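PDB 2QR4: peptidase M3B, oligoendopeptidase F, which probably hydrolyses peptide bonds in short peptides as an oligoendopeptidase of the M3 metallopeptidase family. Local coordinates for residues F197-R208 with D483-R492. Residues are numbered along the deposited sequence; the frame is centred on the assembly and turned at random.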
loop_
_atom_site.group_PDB
_atom_site.type_symbol
_atom_site.label_atom_id
_atom_site.label_comp_id
_atom_site.label_asym_id
_atom_site.label_seq_id
_atom_site.Cartn_x
_atom_site.Cartn_y
_atom_site.Cartn_z
ATOM N N PHE A 197 16.973 -23.034 1.341
ATOM C CA PHE A 197 17.360 -21.678 1.692
ATOM C C PHE A 197 17.501 -20.836 0.425
ATOM O O PHE A 197 16.892 -19.775 0.324
ATOM C CB PHE A 197 18.666 -21.737 2.493
ATOM C CG PHE A 197 19.238 -20.407 2.864
ATOM C CD1 PHE A 197 18.819 -19.749 4.009
ATOM C CD2 PHE A 197 20.240 -19.834 2.095
ATOM C CE1 PHE A 197 19.370 -18.528 4.368
ATOM C CE2 PHE A 197 20.789 -18.610 2.442
ATOM C CZ PHE A 197 20.353 -17.955 3.583
ATOM N N LYS A 198 18.268 -21.327 -0.547
ATOM C CA LYS A 198 18.482 -20.615 -1.828
ATOM C C LYS A 198 17.241 -20.500 -2.706
ATOM O O LYS A 198 17.042 -19.488 -3.390
ATOM C CB LYS A 198 19.622 -21.257 -2.632
ATOM C CG LYS A 198 20.977 -20.763 -2.172
ATOM C CD LYS A 198 22.138 -21.661 -2.550
ATOM C CE LYS A 198 23.381 -21.128 -1.863
ATOM N NZ LYS A 198 24.554 -21.990 -2.123
ATOM N N GLY A 199 16.406 -21.534 -2.681
ATOM C CA GLY A 199 15.135 -21.491 -3.395
ATOM C C GLY A 199 14.236 -20.389 -2.849
ATOM O O GLY A 199 13.693 -19.582 -3.609
ATOM N N LEU A 200 14.093 -20.343 -1.524
ATOM C CA LEU A 200 13.155 -19.416 -0.898
ATOM C C LEU A 200 13.632 -18.005 -1.135
ATOM O O LEU A 200 12.859 -17.134 -1.525
ATOM C CB LEU A 200 13.021 -19.682 0.604
ATOM C CG LEU A 200 12.092 -18.737 1.380
ATOM C CD1 LEU A 200 10.696 -19.318 1.570
ATOM C CD2 LEU A 200 12.684 -18.397 2.727
ATOM N N TYR A 201 14.925 -17.789 -0.922
ATOM C CA TYR A 201 15.490 -16.454 -1.065
ATOM C C TYR A 201 15.566 -15.960 -2.503
ATOM O O TYR A 201 15.576 -14.759 -2.732
ATOM C CB TYR A 201 16.818 -16.329 -0.327
ATOM C CG TYR A 201 16.602 -16.111 1.150
ATOM C CD1 TYR A 201 16.268 -14.858 1.639
ATOM C CD2 TYR A 201 16.667 -17.163 2.047
ATOM C CE1 TYR A 201 16.032 -14.652 3.001
ATOM C CE2 TYR A 201 16.436 -16.970 3.401
ATOM C CZ TYR A 201 16.129 -15.705 3.871
ATOM O OH TYR A 201 15.905 -15.505 5.217
ATOM N N SER A 202 15.593 -16.862 -3.478
ATOM C CA SER A 202 15.571 -16.398 -4.865
ATOM C C SER A 202 14.289 -15.596 -5.113
ATOM O O SER A 202 14.283 -14.642 -5.866
ATOM C CB SER A 202 15.692 -17.564 -5.856
ATOM O OG SER A 202 14.573 -18.432 -5.763
ATOM N N VAL A 203 13.209 -15.970 -4.445
ATOM C CA VAL A 203 11.940 -15.279 -4.627
ATOM C C VAL A 203 11.869 -13.945 -3.877
ATOM O O VAL A 203 11.383 -12.960 -4.419
ATOM C CB VAL A 203 10.739 -16.191 -4.235
ATOM C CG1 VAL A 203 9.438 -15.405 -4.250
ATOM C CG2 VAL A 203 10.652 -17.380 -5.191
ATOM N N TYR A 204 12.334 -13.906 -2.631
ATOM C CA TYR A 204 12.398 -12.628 -1.914
ATOM C C TYR A 204 13.293 -11.623 -2.609
ATOM O O TYR A 204 12.984 -10.436 -2.656
ATOM C CB TYR A 204 12.752 -12.818 -0.431
ATOM C CG TYR A 204 11.558 -13.373 0.270
ATOM C CD1 TYR A 204 10.447 -12.575 0.517
ATOM C CD2 TYR A 204 11.481 -14.722 0.580
ATOM C CE1 TYR A 204 9.311 -13.098 1.103
ATOM C CE2 TYR A 204 10.358 -15.253 1.168
ATOM C CZ TYR A 204 9.277 -14.440 1.428
ATOM O OH TYR A 204 8.167 -14.982 2.011
ATOM N N GLU A 205 14.386 -12.097 -3.184
ATOM C CA GLU A 205 15.246 -11.223 -3.959
ATOM C C GLU A 205 14.501 -10.655 -5.180
ATOM O O GLU A 205 14.566 -9.461 -5.467
ATOM C CB GLU A 205 16.519 -11.961 -4.375
ATOM C CG GLU A 205 17.325 -11.271 -5.491
ATOM C CD GLU A 205 18.706 -11.889 -5.705
ATOM O OE1 GLU A 205 18.869 -13.113 -5.518
ATOM O OE2 GLU A 205 19.638 -11.148 -6.070
ATOM N N GLN A 206 13.789 -11.506 -5.901
ATOM C CA GLN A 206 13.045 -11.031 -7.055
ATOM C C GLN A 206 12.060 -9.921 -6.684
ATOM O O GLN A 206 11.876 -8.967 -7.440
ATOM C CB GLN A 206 12.267 -12.174 -7.690
ATOM C CG GLN A 206 11.764 -11.867 -9.098
ATOM C CD GLN A 206 10.721 -12.868 -9.551
ATOM O OE1 GLN A 206 10.723 -14.038 -9.128
ATOM N NE2 GLN A 206 9.817 -12.420 -10.406
ATOM N N PHE A 207 11.425 -10.042 -5.525
ATOM C CA PHE A 207 10.369 -9.102 -5.165
ATOM C C PHE A 207 10.782 -8.105 -4.093
ATOM O O PHE A 207 9.927 -7.559 -3.399
ATOM C CB PHE A 207 9.075 -9.830 -4.766
ATOM C CG PHE A 207 8.438 -10.567 -5.902
ATOM C CD1 PHE A 207 7.462 -9.973 -6.671
ATOM C CD2 PHE A 207 8.842 -11.848 -6.222
ATOM C CE1 PHE A 207 6.882 -10.645 -7.730
ATOM C CE2 PHE A 207 8.263 -12.524 -7.270
ATOM C CZ PHE A 207 7.287 -11.916 -8.032
ATOM N N ARG A 208 12.081 -7.836 -3.994
ATOM C CA ARG A 208 12.594 -6.969 -2.933
ATOM C C ARG A 208 12.136 -5.513 -3.042
ATOM O O ARG A 208 11.959 -4.827 -2.029
ATOM C CB ARG A 208 14.108 -7.045 -2.868
ATOM C CG ARG A 208 14.822 -6.613 -4.129
ATOM C CD ARG A 208 16.310 -6.881 -3.970
ATOM N NE ARG A 208 17.097 -6.217 -4.992
ATOM C CZ ARG A 208 17.134 -6.591 -6.267
ATOM N NH1 ARG A 208 17.893 -5.924 -7.122
ATOM N NH2 ARG A 208 16.420 -7.631 -6.688
ATOM N N ASP A 483 26.298 -14.918 3.793
ATOM C CA ASP A 483 25.487 -15.386 2.677
ATOM C C ASP A 483 24.816 -14.187 2.009
ATOM O O ASP A 483 24.187 -13.377 2.679
ATOM C CB ASP A 483 24.404 -16.348 3.178
ATOM C CG ASP A 483 24.977 -17.653 3.729
ATOM O OD1 ASP A 483 25.665 -18.377 2.966
ATOM O OD2 ASP A 483 24.710 -17.967 4.916
ATOM N N PRO A 484 24.954 -14.064 0.684
ATOM C CA PRO A 484 24.280 -12.954 -0.005
ATOM C C PRO A 484 22.763 -13.014 0.139
ATOM O O PRO A 484 22.091 -11.977 0.153
ATOM C CB PRO A 484 24.691 -13.105 -1.480
ATOM C CG PRO A 484 25.447 -14.397 -1.587
ATOM C CD PRO A 484 25.757 -14.924 -0.207
ATOM N N GLU A 485 22.222 -14.214 0.283
ATOM C CA GLU A 485 20.776 -14.364 0.346
ATOM C C GLU A 485 20.188 -13.652 1.560
ATOM O O GLU A 485 19.075 -13.120 1.504
ATOM C CB GLU A 485 20.402 -15.842 0.354
ATOM C CG GLU A 485 20.681 -16.576 -0.970
ATOM C CD GLU A 485 22.099 -17.106 -1.095
ATOM O OE1 GLU A 485 22.923 -16.907 -0.172
ATOM O OE2 GLU A 485 22.381 -17.740 -2.125
ATOM N N ILE A 486 20.936 -13.621 2.656
ATOM C CA ILE A 486 20.360 -13.154 3.912
ATOM C C ILE A 486 20.188 -11.642 3.942
ATOM O O ILE A 486 19.558 -11.111 4.839
ATOM C CB ILE A 486 21.186 -13.608 5.131
ATOM C CG1 ILE A 486 20.267 -13.775 6.333
ATOM C CG2 ILE A 486 22.304 -12.627 5.437
ATOM C CD1 ILE A 486 19.391 -15.011 6.232
ATOM N N LYS A 487 20.751 -10.945 2.963
ATOM C CA LYS A 487 20.524 -9.504 2.859
ATOM C C LYS A 487 19.041 -9.179 2.637
ATOM O O LYS A 487 18.607 -8.055 2.886
ATOM C CB LYS A 487 21.363 -8.895 1.729
ATOM C CG LYS A 487 22.847 -9.045 1.928
ATOM C CD LYS A 487 23.615 -8.624 0.691
ATOM C CE LYS A 487 23.505 -7.147 0.457
ATOM N NZ LYS A 487 24.606 -6.675 -0.434
ATOM N N PHE A 488 18.265 -10.158 2.175
ATOM C CA PHE A 488 16.865 -9.906 1.822
ATOM C C PHE A 488 15.889 -10.403 2.878
ATOM O O PHE A 488 14.676 -10.201 2.761
ATOM C CB PHE A 488 16.548 -10.510 0.450
ATOM C CG PHE A 488 17.572 -10.169 -0.605
ATOM C CD1 PHE A 488 17.730 -8.851 -1.042
ATOM C CD2 PHE A 488 18.389 -11.151 -1.140
ATOM C CE1 PHE A 488 18.670 -8.523 -2.012
ATOM C CE2 PHE A 488 19.348 -10.830 -2.123
ATOM C CZ PHE A 488 19.482 -9.520 -2.555
ATOM N N GLU A 489 16.412 -11.023 3.931
ATOM C CA GLU A 489 15.539 -11.504 5.008
ATOM C C GLU A 489 14.574 -10.438 5.584
ATOM O O GLU A 489 13.461 -10.774 5.944
ATOM C CB GLU A 489 16.344 -12.181 6.133
ATOM C CG GLU A 489 15.465 -12.732 7.263
ATOM C CD GLU A 489 16.248 -13.511 8.300
ATOM O OE1 GLU A 489 15.767 -14.587 8.726
ATOM O OE2 GLU A 489 17.349 -13.055 8.686
ATOM N N TRP A 490 14.977 -9.167 5.655
ATOM C CA TRP A 490 14.083 -8.125 6.212
ATOM C C TRP A 490 12.700 -8.173 5.580
ATOM O O TRP A 490 11.713 -7.778 6.208
ATOM C CB TRP A 490 14.661 -6.713 6.038
ATOM C CG TRP A 490 14.934 -6.399 4.615
ATOM C CD1 TRP A 490 16.117 -6.573 3.940
ATOM C CD2 TRP A 490 13.997 -5.890 3.661
ATOM N NE1 TRP A 490 15.965 -6.203 2.620
ATOM C CE2 TRP A 490 14.673 -5.781 2.425
ATOM C CE3 TRP A 490 12.646 -5.525 3.730
ATOM C CZ2 TRP A 490 14.045 -5.315 1.266
ATOM C CZ3 TRP A 490 12.021 -5.060 2.576
ATOM C CH2 TRP A 490 12.722 -4.965 1.362
ATOM N N SER A 491 12.629 -8.677 4.348
ATOM C CA SER A 491 11.417 -8.583 3.561
ATOM C C SER A 491 10.402 -9.687 3.845
ATOM O O SER A 491 9.273 -9.624 3.365
ATOM C CB SER A 491 11.752 -8.544 2.059
ATOM O OG SER A 491 12.205 -9.805 1.588
ATOM N N ARG A 492 10.789 -10.694 4.615
ATOM C CA ARG A 492 9.871 -11.800 4.871
ATOM C C ARG A 492 9.366 -11.839 6.313
ATOM O O ARG A 492 8.585 -12.719 6.681
ATOM C CB ARG A 492 10.495 -13.138 4.471
ATOM C CG ARG A 492 11.746 -13.495 5.241
ATOM C CD ARG A 492 12.423 -14.759 4.675
ATOM N NE ARG A 492 11.903 -15.974 5.280
ATOM C CZ ARG A 492 12.351 -16.498 6.417
ATOM N NH1 ARG A 492 11.795 -17.606 6.893
ATOM N NH2 ARG A 492 13.347 -15.919 7.086
HETATM O O HOH W 1 9.412 -16.487 4.735
#
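Y201 and Y204, on the helix 190-206 of this mostly helical M3-family peptidase, press against the 3-10 segment 485-491 and R492 that follows it. Apolar and CH-pi packing makes up most of the contact.

The dense part centres on Y201, which is buried along with F197 and Y204. Its CB meets CB of E485 at 3.7 Å, while the ring edge runs along the backbone of F488 and E489, and the phenol oxygen reaches the aliphatic part of E489. On one flank F197 stands with CE2 3.5 Å from CB of E485 and CD1 of I486 at its ring edge; Y282 and Y181 pack on F197 from outside. On the other, CB of R492 sits over one face of Y204, a CH-pi contact 3.7 Å from the ring centroid and 20° off its normal. R492 then bends at chi3 (-88°), which turns its guanidinium back past the Y201 hydroxyl toward E489, where NH2 forms a salt bridge with OE1 at 3.2 Å. Because E489 is also bound by R438 and Y468, the guanidinium rests on an anchored carboxylate.

Toward solvent, the partly exposed E205, F488, R208 and K198 make a sparser set of contacts. There F488 offers one face to CB of E205, 4.0 Å from the ring centroid, and CD of R208 lies near CE1 of the same ring. The guanidinium of R208, at the start of helix 208-228, turns back to the end of helix 190-206, where NH2 donates to O of E205 from above the carbonyl plane. K198 only skirts E485, its amine being paired with E194.

OG of S491, near CD1 of Y204, donates to O of F488, which also accepts from S491 N; a water accepts from NE of R492 at 2.6 Å and makes a weak bond to OH of Y204, itself hydrogen-bonded to N157.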